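PDB 5CHO: flavin reductase from Uncultured bacterium, which probably reduces flavin at the expense of a nicotinamide cofactor and supplies the reduced flavin to the halogenase partner of a two-component tryptophan halogenase. Local coordinates for residues P58-F66 with V78-S89; L101-L110 with R176-F186. All coordinates share one frame; numbering follows the deposited sequence.

Contact 1 of 2, residues P58-F66 with V78-S89; sequences PHAMTANSF and VCVECDAAMHGS. With FAD (flavin-adenine dinucleotide), chain I.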
# COMPACT_ATOMS: atom_id res chain seq x y z
N PRO A 58 19.18 -1.23 -17.57
CA PRO A 58 18.12 -0.45 -16.91
C PRO A 58 16.73 -0.98 -17.28
O PRO A 58 16.49 -1.42 -18.41
CB PRO A 58 18.33 0.96 -17.44
CG PRO A 58 19.74 1.02 -17.86
CD PRO A 58 20.15 -0.37 -18.26
N HIS A 59 15.83 -0.91 -16.32
CA HIS A 59 14.50 -1.46 -16.49
C HIS A 59 13.51 -0.71 -15.62
O HIS A 59 13.90 -0.05 -14.66
CB HIS A 59 14.50 -2.95 -16.13
CG HIS A 59 13.23 -3.66 -16.47
ND1 HIS A 59 12.55 -3.44 -17.65
CD2 HIS A 59 12.50 -4.56 -15.78
CE1 HIS A 59 11.46 -4.19 -17.68
NE2 HIS A 59 11.41 -4.88 -16.55
N ALA A 60 12.23 -0.81 -15.96
CA ALA A 60 11.18 -0.15 -15.20
C ALA A 60 9.90 -0.97 -15.25
O ALA A 60 9.67 -1.72 -16.20
CB ALA A 60 10.94 1.25 -15.72
N MET A 61 9.08 -0.82 -14.22
CA MET A 61 7.78 -1.48 -14.14
C MET A 61 6.84 -0.64 -13.28
O MET A 61 7.27 0.10 -12.39
CB MET A 61 7.92 -2.89 -13.57
CG MET A 61 8.44 -2.95 -12.14
SD MET A 61 7.18 -3.26 -10.88
CE MET A 61 6.85 -5.00 -11.11
N THR A 62 5.55 -0.78 -13.55
CA THR A 62 4.54 -0.03 -12.83
C THR A 62 4.10 -0.81 -11.60
O THR A 62 3.81 -2.00 -11.67
CB THR A 62 3.33 0.28 -13.73
OG1 THR A 62 3.71 1.18 -14.78
CG2 THR A 62 2.20 0.89 -12.92
N ALA A 63 4.07 -0.13 -10.46
CA ALA A 63 3.72 -0.77 -9.19
C ALA A 63 2.84 0.14 -8.34
O ALA A 63 3.09 1.33 -8.24
CB ALA A 63 4.98 -1.14 -8.42
N ASN A 64 1.80 -0.45 -7.75
CA ASN A 64 0.95 0.26 -6.79
C ASN A 64 1.02 -0.39 -5.41
O ASN A 64 0.31 0.02 -4.49
CB ASN A 64 -0.50 0.33 -7.30
CG ASN A 64 -1.26 -0.97 -7.10
OD1 ASN A 64 -0.68 -2.05 -7.03
ND2 ASN A 64 -2.59 -0.86 -7.03
N SER A 65 1.88 -1.39 -5.27
CA SER A 65 2.06 -2.08 -4.00
C SER A 65 3.05 -1.34 -3.11
O SER A 65 3.44 -1.84 -2.05
CB SER A 65 2.53 -3.52 -4.22
OG SER A 65 3.80 -3.53 -4.85
N PHE A 66 3.47 -0.16 -3.55
CA PHE A 66 4.41 0.65 -2.79
C PHE A 66 3.80 1.08 -1.46
O PHE A 66 2.66 1.53 -1.41
CB PHE A 66 4.83 1.88 -3.61
CG PHE A 66 5.71 2.84 -2.85
CD1 PHE A 66 7.08 2.65 -2.78
CD2 PHE A 66 5.16 3.93 -2.21
CE1 PHE A 66 7.88 3.54 -2.09
CE2 PHE A 66 5.95 4.82 -1.52
CZ PHE A 66 7.31 4.63 -1.45
N VAL A 78 7.87 -2.81 -1.76
CA VAL A 78 7.06 -3.05 -2.95
C VAL A 78 6.90 -4.55 -3.10
O VAL A 78 7.78 -5.31 -2.71
CB VAL A 78 7.70 -2.47 -4.23
CG1 VAL A 78 7.77 -0.95 -4.17
CG2 VAL A 78 9.10 -3.06 -4.44
N CYS A 79 5.77 -4.97 -3.66
CA CYS A 79 5.54 -6.39 -3.93
C CYS A 79 5.65 -6.66 -5.42
O CYS A 79 4.93 -6.06 -6.22
CB CYS A 79 4.18 -6.83 -3.41
SG CYS A 79 3.93 -6.49 -1.65
N VAL A 80 6.56 -7.56 -5.79
CA VAL A 80 6.81 -7.87 -7.19
C VAL A 80 6.59 -9.35 -7.48
O VAL A 80 7.14 -10.22 -6.81
CB VAL A 80 8.23 -7.46 -7.60
CG1 VAL A 80 8.45 -7.68 -9.10
CG2 VAL A 80 8.48 -6.00 -7.24
N GLU A 81 5.77 -9.59 -8.50
CA GLU A 81 5.50 -10.92 -9.02
C GLU A 81 6.77 -11.73 -9.24
O GLU A 81 7.76 -11.21 -9.76
CB GLU A 81 4.74 -10.79 -10.34
CG GLU A 81 3.71 -11.85 -10.62
CD GLU A 81 3.21 -11.78 -12.04
OE1 GLU A 81 3.00 -10.66 -12.54
OE2 GLU A 81 3.04 -12.85 -12.67
N CYS A 82 6.75 -13.00 -8.84
CA CYS A 82 7.92 -13.86 -8.97
C CYS A 82 8.33 -14.02 -10.43
O CYS A 82 9.52 -14.03 -10.75
CB CYS A 82 7.67 -15.23 -8.35
SG CYS A 82 7.97 -15.30 -6.56
N ASP A 83 7.35 -14.13 -11.32
CA ASP A 83 7.60 -14.33 -12.74
C ASP A 83 7.92 -13.05 -13.50
O ASP A 83 8.21 -13.10 -14.70
CB ASP A 83 6.38 -14.97 -13.40
CG ASP A 83 6.02 -16.31 -12.79
OD1 ASP A 83 6.90 -16.94 -12.17
OD2 ASP A 83 4.84 -16.71 -12.91
N ALA A 84 7.89 -11.91 -12.82
CA ALA A 84 8.17 -10.64 -13.48
C ALA A 84 9.66 -10.39 -13.57
O ALA A 84 10.42 -10.77 -12.68
CB ALA A 84 7.47 -9.50 -12.74
N ALA A 85 10.07 -9.74 -14.65
CA ALA A 85 11.48 -9.49 -14.90
C ALA A 85 12.11 -8.61 -13.82
O ALA A 85 13.29 -8.78 -13.49
CB ALA A 85 11.66 -8.85 -16.28
N MET A 86 11.34 -7.67 -13.28
CA MET A 86 11.88 -6.77 -12.27
C MET A 86 12.27 -7.53 -11.00
O MET A 86 13.16 -7.10 -10.27
CB MET A 86 10.88 -5.66 -11.93
CG MET A 86 11.44 -4.61 -10.98
SD MET A 86 12.90 -3.78 -11.65
CE MET A 86 12.16 -2.56 -12.73
N HIS A 87 11.60 -8.65 -10.76
CA HIS A 87 11.93 -9.51 -9.62
C HIS A 87 13.41 -9.89 -9.68
O HIS A 87 14.13 -9.82 -8.68
CB HIS A 87 11.04 -10.76 -9.63
CG HIS A 87 11.13 -11.59 -8.38
ND1 HIS A 87 12.23 -12.35 -8.07
CD2 HIS A 87 10.24 -11.76 -7.37
CE1 HIS A 87 12.01 -12.97 -6.92
NE2 HIS A 87 10.82 -12.63 -6.48
N GLY A 88 13.86 -10.29 -10.87
CA GLY A 88 15.26 -10.61 -11.08
C GLY A 88 16.18 -9.39 -11.07
O GLY A 88 17.25 -9.43 -10.47
N SER A 89 15.75 -8.31 -11.72
CA SER A 89 16.54 -7.08 -11.78
C SER A 89 16.80 -6.50 -10.39
O SER A 89 17.89 -6.00 -10.10
CB SER A 89 15.85 -6.02 -12.65
OG SER A 89 15.43 -6.56 -13.89
PA FAD I . 7.24 -8.88 -16.97
O1A FAD I . 8.47 -9.51 -17.56
O2A FAD I . 6.64 -7.92 -17.92
O5B FAD I . 6.14 -10.02 -16.64
C5B FAD I . 4.86 -9.61 -16.16
C4B FAD I . 3.84 -10.81 -16.23
O4B FAD I . 3.56 -11.07 -17.46
C3B FAD I . 4.48 -12.07 -15.65
O3B FAD I . 3.57 -12.78 -14.89
C2B FAD I . 4.92 -12.88 -16.87
O2B FAD I . 4.69 -14.37 -16.62
C1B FAD I . 4.16 -12.51 -17.84
N9A FAD I . 4.92 -12.40 -19.03
C8A FAD I . 5.44 -11.27 -19.57
N7A FAD I . 6.10 -11.62 -20.70
C5A FAD I . 5.99 -12.97 -20.85
C6A FAD I . 6.47 -13.84 -21.82
N6A FAD I . 7.25 -13.67 -23.03
N1A FAD I . 6.20 -15.16 -21.72
C2A FAD I . 5.47 -15.65 -20.67
N3A FAD I . 5.00 -14.79 -19.71
C4A FAD I . 5.26 -13.45 -19.81
N1 FAD I . 3.03 -5.86 -10.80
C2 FAD I . 3.73 -6.33 -9.61
O2 FAD I . 4.46 -7.33 -9.66
N3 FAD I . 3.56 -5.62 -8.34
C4 FAD I . 2.72 -4.47 -8.28
O4 FAD I . 2.60 -3.91 -7.28
C4X FAD I . 2.01 -4.00 -9.52
N5 FAD I . 1.16 -2.85 -9.48
C5X FAD I . 0.47 -2.39 -10.71
C6 FAD I . -0.38 -1.24 -10.67
C7 FAD I . -1.04 -0.81 -11.83
C7M FAD I . -1.86 0.45 -11.44
C8 FAD I . -0.84 -1.52 -13.02
C8M FAD I . -1.63 -0.93 -14.25
C9 FAD I . -0.01 -2.64 -13.05
C9A FAD I . 0.65 -3.09 -11.90
N10 FAD I . 1.51 -4.26 -11.95
C10 FAD I . 2.19 -4.71 -10.75
C1' FAD I . 1.72 -5.03 -13.21
C2' FAD I . 3.13 -4.78 -13.77
O2' FAD I . 3.32 -3.41 -13.94
C3' FAD I . 3.25 -5.49 -15.10
O3' FAD I . 3.14 -6.87 -14.89
C4' FAD I . 4.60 -5.19 -15.76
O4' FAD I . 4.56 -5.61 -17.06
C5' FAD I . 5.73 -5.93 -15.01
O5' FAD I . 6.97 -5.65 -15.64
P FAD I . 8.19 -6.71 -15.49
O1P FAD I . 9.18 -6.49 -16.60
O2P FAD I . 8.86 -6.54 -14.12
O3P FAD I . 7.59 -8.16 -15.60

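Contact 2 of 2, residues L101-L110 with R176-F186; sequences LAADQQHVAL and RDALVYHSGQF. With FAD (flavin-adenine dinucleotide), chain I.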
# COMPACT_ATOMS: atom_id res chain seq x y z
N LEU A 101 3.54 8.81 -9.25
CA LEU A 101 3.06 9.41 -10.49
C LEU A 101 1.95 10.43 -10.31
O LEU A 101 1.00 10.22 -9.55
CB LEU A 101 2.58 8.31 -11.44
CG LEU A 101 3.66 7.34 -11.91
CD1 LEU A 101 3.05 6.30 -12.85
CD2 LEU A 101 4.81 8.07 -12.59
N ALA A 102 2.09 11.54 -11.03
CA ALA A 102 1.05 12.56 -11.12
C ALA A 102 -0.07 12.09 -12.05
O ALA A 102 0.09 11.13 -12.79
CB ALA A 102 1.63 13.86 -11.62
N ALA A 103 -1.19 12.79 -12.00
CA ALA A 103 -2.39 12.40 -12.73
C ALA A 103 -2.22 12.46 -14.26
O ALA A 103 -2.86 11.71 -14.99
CB ALA A 103 -3.56 13.27 -12.30
N ASP A 104 -1.35 13.36 -14.73
CA ASP A 104 -1.08 13.48 -16.16
C ASP A 104 0.02 12.53 -16.63
O ASP A 104 0.61 12.72 -17.69
CB ASP A 104 -0.71 14.92 -16.52
CG ASP A 104 0.53 15.42 -15.80
OD1 ASP A 104 1.20 14.62 -15.12
OD2 ASP A 104 0.84 16.63 -15.92
N GLN A 105 0.29 11.50 -15.83
CA GLN A 105 1.31 10.50 -16.15
C GLN A 105 0.68 9.12 -16.20
O GLN A 105 1.36 8.11 -16.04
CB GLN A 105 2.43 10.53 -15.12
CG GLN A 105 3.22 11.81 -15.10
CD GLN A 105 4.32 11.80 -14.07
OE1 GLN A 105 4.08 11.49 -12.90
NE2 GLN A 105 5.54 12.09 -14.49
N GLN A 106 -0.63 9.09 -16.43
CA GLN A 106 -1.35 7.85 -16.65
C GLN A 106 -0.72 7.02 -17.75
O GLN A 106 -0.66 5.79 -17.66
CB GLN A 106 -2.81 8.16 -16.99
CG GLN A 106 -3.65 6.95 -17.31
CD GLN A 106 -5.12 7.29 -17.43
OE1 GLN A 106 -5.67 8.08 -16.66
NE2 GLN A 106 -5.78 6.70 -18.42
N HIS A 107 -0.25 7.70 -18.80
CA HIS A 107 0.30 7.01 -19.95
C HIS A 107 1.60 6.31 -19.56
O HIS A 107 1.92 5.25 -20.10
CB HIS A 107 0.53 7.99 -21.12
CG HIS A 107 1.52 9.08 -20.83
ND1 HIS A 107 1.24 10.14 -19.99
CD2 HIS A 107 2.77 9.29 -21.29
CE1 HIS A 107 2.29 10.94 -19.94
NE2 HIS A 107 3.23 10.45 -20.72
N VAL A 108 2.34 6.89 -18.62
CA VAL A 108 3.52 6.23 -18.07
C VAL A 108 3.16 4.95 -17.31
O VAL A 108 3.82 3.93 -17.46
CB VAL A 108 4.32 7.15 -17.12
CG1 VAL A 108 5.58 6.44 -16.64
CG2 VAL A 108 4.67 8.46 -17.81
N ALA A 109 2.11 5.03 -16.50
CA ALA A 109 1.66 3.87 -15.73
C ALA A 109 1.26 2.75 -16.67
O ALA A 109 1.61 1.59 -16.44
CB ALA A 109 0.49 4.24 -14.82
N LEU A 110 0.52 3.09 -17.71
CA LEU A 110 0.06 2.10 -18.67
C LEU A 110 1.22 1.45 -19.40
O LEU A 110 1.30 0.23 -19.48
CB LEU A 110 -0.90 2.72 -19.69
CG LEU A 110 -2.30 3.03 -19.15
CD1 LEU A 110 -3.11 3.86 -20.14
CD2 LEU A 110 -3.02 1.74 -18.78
N ARG A 176 0.63 18.46 -7.21
CA ARG A 176 -0.38 18.65 -8.23
C ARG A 176 -1.22 17.38 -8.29
O ARG A 176 -0.96 16.44 -7.53
CB ARG A 176 0.26 18.98 -9.58
CG ARG A 176 1.37 18.04 -10.01
CD ARG A 176 2.44 18.77 -10.82
NE ARG A 176 3.11 17.85 -11.73
CZ ARG A 176 2.59 17.43 -12.87
NH1 ARG A 176 1.39 17.87 -13.26
NH2 ARG A 176 3.25 16.58 -13.64
N ASP A 177 -2.21 17.35 -9.17
CA ASP A 177 -3.14 16.23 -9.24
C ASP A 177 -2.44 14.89 -9.30
O ASP A 177 -1.47 14.71 -10.03
CB ASP A 177 -4.07 16.40 -10.44
CG ASP A 177 -5.04 17.55 -10.26
OD1 ASP A 177 -4.79 18.40 -9.38
OD2 ASP A 177 -6.05 17.59 -10.98
N ALA A 178 -2.94 13.94 -8.51
CA ALA A 178 -2.29 12.65 -8.33
C ALA A 178 -2.98 11.55 -9.12
O ALA A 178 -4.20 11.57 -9.30
CB ALA A 178 -2.26 12.30 -6.85
N LEU A 179 -2.19 10.59 -9.57
CA LEU A 179 -2.72 9.43 -10.26
C LEU A 179 -3.15 8.41 -9.23
O LEU A 179 -2.36 8.02 -8.36
CB LEU A 179 -1.70 8.83 -11.22
CG LEU A 179 -2.24 7.71 -12.12
CD1 LEU A 179 -3.38 8.22 -12.99
CD2 LEU A 179 -1.12 7.14 -12.99
N VAL A 180 -4.40 7.98 -9.33
CA VAL A 180 -4.96 7.03 -8.39
C VAL A 180 -5.56 5.85 -9.14
O VAL A 180 -6.16 6.02 -10.20
CB VAL A 180 -6.01 7.73 -7.50
CG1 VAL A 180 -6.88 6.72 -6.76
CG2 VAL A 180 -5.31 8.66 -6.53
N TYR A 181 -5.38 4.66 -8.57
CA TYR A 181 -5.91 3.44 -9.16
C TYR A 181 -6.93 2.84 -8.22
O TYR A 181 -6.59 2.37 -7.13
CB TYR A 181 -4.78 2.45 -9.45
CG TYR A 181 -5.22 1.23 -10.22
CD1 TYR A 181 -5.67 1.34 -11.52
CD2 TYR A 181 -5.18 -0.03 -9.64
CE1 TYR A 181 -6.08 0.23 -12.24
CE2 TYR A 181 -5.57 -1.15 -10.34
CZ TYR A 181 -6.02 -1.02 -11.64
OH TYR A 181 -6.42 -2.13 -12.34
N HIS A 182 -8.19 2.85 -8.65
CA HIS A 182 -9.29 2.35 -7.82
C HIS A 182 -10.40 1.72 -8.66
O HIS A 182 -10.75 2.22 -9.72
CB HIS A 182 -9.88 3.49 -6.99
CG HIS A 182 -11.01 3.06 -6.11
ND1 HIS A 182 -12.31 3.42 -6.36
CD2 HIS A 182 -11.03 2.31 -4.99
CE1 HIS A 182 -13.09 2.90 -5.43
NE2 HIS A 182 -12.33 2.22 -4.58
N SER A 183 -10.93 0.60 -8.16
CA SER A 183 -11.98 -0.15 -8.86
C SER A 183 -11.52 -0.50 -10.27
O SER A 183 -12.33 -0.55 -11.20
CB SER A 183 -13.29 0.65 -8.90
OG SER A 183 -14.06 0.41 -7.74
N GLY A 184 -10.23 -0.76 -10.42
CA GLY A 184 -9.67 -1.11 -11.71
C GLY A 184 -9.65 0.05 -12.69
O GLY A 184 -9.45 -0.16 -13.88
N GLN A 185 -9.88 1.26 -12.18
CA GLN A 185 -9.87 2.46 -13.01
C GLN A 185 -8.75 3.39 -12.60
O GLN A 185 -8.39 3.46 -11.42
CB GLN A 185 -11.19 3.23 -12.90
CG GLN A 185 -12.43 2.52 -13.41
CD GLN A 185 -12.36 2.24 -14.89
OE1 GLN A 185 -11.94 3.09 -15.67
NE2 GLN A 185 -12.82 1.05 -15.29
N PHE A 186 -8.20 4.11 -13.57
CA PHE A 186 -7.28 5.19 -13.26
C PHE A 186 -8.11 6.45 -13.01
O PHE A 186 -9.08 6.72 -13.73
CB PHE A 186 -6.26 5.40 -14.39
CG PHE A 186 -5.23 4.31 -14.46
CD1 PHE A 186 -5.36 3.26 -15.35
CD2 PHE A 186 -4.13 4.34 -13.62
CE1 PHE A 186 -4.42 2.26 -15.40
CE2 PHE A 186 -3.18 3.34 -13.67
CZ PHE A 186 -3.32 2.29 -14.56
PA FAD I . 7.24 -8.88 -16.97
O1A FAD I . 8.47 -9.51 -17.56
O2A FAD I . 6.64 -7.92 -17.92
O5B FAD I . 6.14 -10.02 -16.64
C5B FAD I . 4.86 -9.61 -16.16
C4B FAD I . 3.84 -10.81 -16.23
O4B FAD I . 3.56 -11.07 -17.46
C3B FAD I . 4.48 -12.07 -15.65
O3B FAD I . 3.57 -12.78 -14.89
C2B FAD I . 4.92 -12.88 -16.87
O2B FAD I . 4.69 -14.37 -16.62
C1B FAD I . 4.16 -12.51 -17.84
N9A FAD I . 4.92 -12.40 -19.03
C8A FAD I . 5.44 -11.27 -19.57
N7A FAD I . 6.10 -11.62 -20.70
C5A FAD I . 5.99 -12.97 -20.85
C6A FAD I . 6.47 -13.84 -21.82
N6A FAD I . 7.25 -13.67 -23.03
N1A FAD I . 6.20 -15.16 -21.72
C2A FAD I . 5.47 -15.65 -20.67
N3A FAD I . 5.00 -14.79 -19.71
C4A FAD I . 5.26 -13.45 -19.81
N1 FAD I . 3.03 -5.86 -10.80
C2 FAD I . 3.73 -6.33 -9.61
O2 FAD I . 4.46 -7.33 -9.66
N3 FAD I . 3.56 -5.62 -8.34
C4 FAD I . 2.72 -4.47 -8.28
O4 FAD I . 2.60 -3.91 -7.28
C4X FAD I . 2.01 -4.00 -9.52
N5 FAD I . 1.16 -2.85 -9.48
C5X FAD I . 0.47 -2.39 -10.71
C6 FAD I . -0.38 -1.24 -10.67
C7 FAD I . -1.04 -0.81 -11.83
C7M FAD I . -1.86 0.45 -11.44
C8 FAD I . -0.84 -1.52 -13.02
C8M FAD I . -1.63 -0.93 -14.25
C9 FAD I . -0.01 -2.64 -13.05
C9A FAD I . 0.65 -3.09 -11.90
N10 FAD I . 1.51 -4.26 -11.95
C10 FAD I . 2.19 -4.71 -10.75
C1' FAD I . 1.72 -5.03 -13.21
C2' FAD I . 3.13 -4.78 -13.77
O2' FAD I . 3.32 -3.41 -13.94
C3' FAD I . 3.25 -5.49 -15.10
O3' FAD I . 3.14 -6.87 -14.89
C4' FAD I . 4.60 -5.19 -15.76
O4' FAD I . 4.56 -5.61 -17.06
C5' FAD I . 5.73 -5.93 -15.01
O5' FAD I . 6.97 -5.65 -15.64
P FAD I . 8.19 -6.71 -15.49
O1P FAD I . 9.18 -6.49 -16.60
O2P FAD I . 8.86 -6.54 -14.12
O3P FAD I . 7.59 -8.16 -15.60
O HOH W 1 0.09 8.45 -7.60
O HOH W 2 -1.07 15.73 -12.73

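Contact 1 of 2, residues P58-F66 with V78-S89
Met61 and Met86 meet beside the flavin-adenine dinucleotide (FAD), CG against CG at 3.6 Å, in the closely packed part of this buried contact. Both thioether chains are bent. With CG anti to the backbone N (chi1 -174°), Met86 reaches back from its helix to lay CE against the strand backbone, 3.6 Å from CA of Ala60, while CE of Met61 lies against both FAD O2 and CG1 of Val80, the latter at 3.7 Å. A flexible, unbranched methionine suits both places, because it can fold into the space between strand 59-63 and helix 85-93 while the cofactor lies alongside. CE of Met86 also approaches the His59 ring obliquely. That ring gives NE2-H to FAD O1P, which lies in the ring plane, in a 2.8 Å bond. Ala85 N donates to the bridging O3P and Met86 N to O2P, so the start of the helix faces the pyrophosphate and its dipole would favour the negative charge.

Farther along, Ser65 OG joins the segments directly: Cys79 N donates to it at 2.7 Å. Its small hydroxyl fits between that N-H and FAD O4. Main-chain atoms read the isoalloxazine rim, FAD N3 donating to Cys79 O at 2.6 Å and Glu81 N pointing almost straight at FAD O2 (177°), while Asn64 N donates to N5.

Packing thins at the turn from Glu81 to Ala84, where Cys82 and Asp83 are exposed and do not touch the strand. Phe66, at the other end, brushes CG1 of Val78 with its ring edge. A flavin edge held by main-chain N-H and C=O groups and a pyrophosphate at a helix start make up the cofactor site of this FMN-binding-type flavin reductase barrel.

Contact 2 of 2, residues L101-L110 with R176-F186
Backbone hydrogen bonds join Ala102 and Ala178 in a single beta bridge: Ala103 N donates to Asp177 O at 2.8 Å, from above the carbonyl plane, and Leu179 N to Leu101 O at 3.2 Å. The small Ala103 CB fits against the carbonyl oxygens of Asp177 and Ala178. Water 1 lies between Leu101 O and Leu179 O, and water 2 between Asp104 N and Asp177 O.

The charged contact is Asp104 with Arg176. Arg176 NH1 meets OD2 at 3.0 Å, with OD2 in the guanidinium plane but NH1 above the carboxylate, the two planes being 63° apart; the bonds from NH2 are weak. Ala102 CB lies over one guanidinium face, toward its rim. A leucine in place of Arg176 would probably leave the Asp104 carboxylate without its countercharge and Gly142 O without this donor.

The bridge brings the loop before helix 106-111 against strand 178-182 of the flavin reductase barrel.

Apolar packing fills the rest. Leu179 lays CD2 against Gln106 CA and Ala109 CB, the latter at 3.8 Å. At the far end of the strand pair, Phe186 lies obliquely against Ala109 and Leu110, Tyr181 CD1 sits over the centre of one of its faces, and its CZ touches FAD C8M at 3.6 Å; Tyr181 turns one ring face to C7M.

In the fold
After helix 34-41 and strand 46-53, the chain runs through strand 59-63, and contact 1 closes a short loop of mostly strand residues when it returns through strand 74-81 into helix 85-93. Strand 95-100 then leads to residues 101-110, the first side of contact 2, whose far longer loop holds the long strands 145-157 and 160-172 and closes only at residues 176-186. The loops follow in series, neither nesting nor crossing. Their centres are about 18 Å apart, yet Thr62 OG1 lies 2.7 Å from Ala109 O, a probable hydrogen bond. Strand 46-53 pairs with both 59-63 and 178-182, and FAD spans the two contacts, its pyrophosphate and polar flavin edge at contact 1, its methyl groups at contact 2.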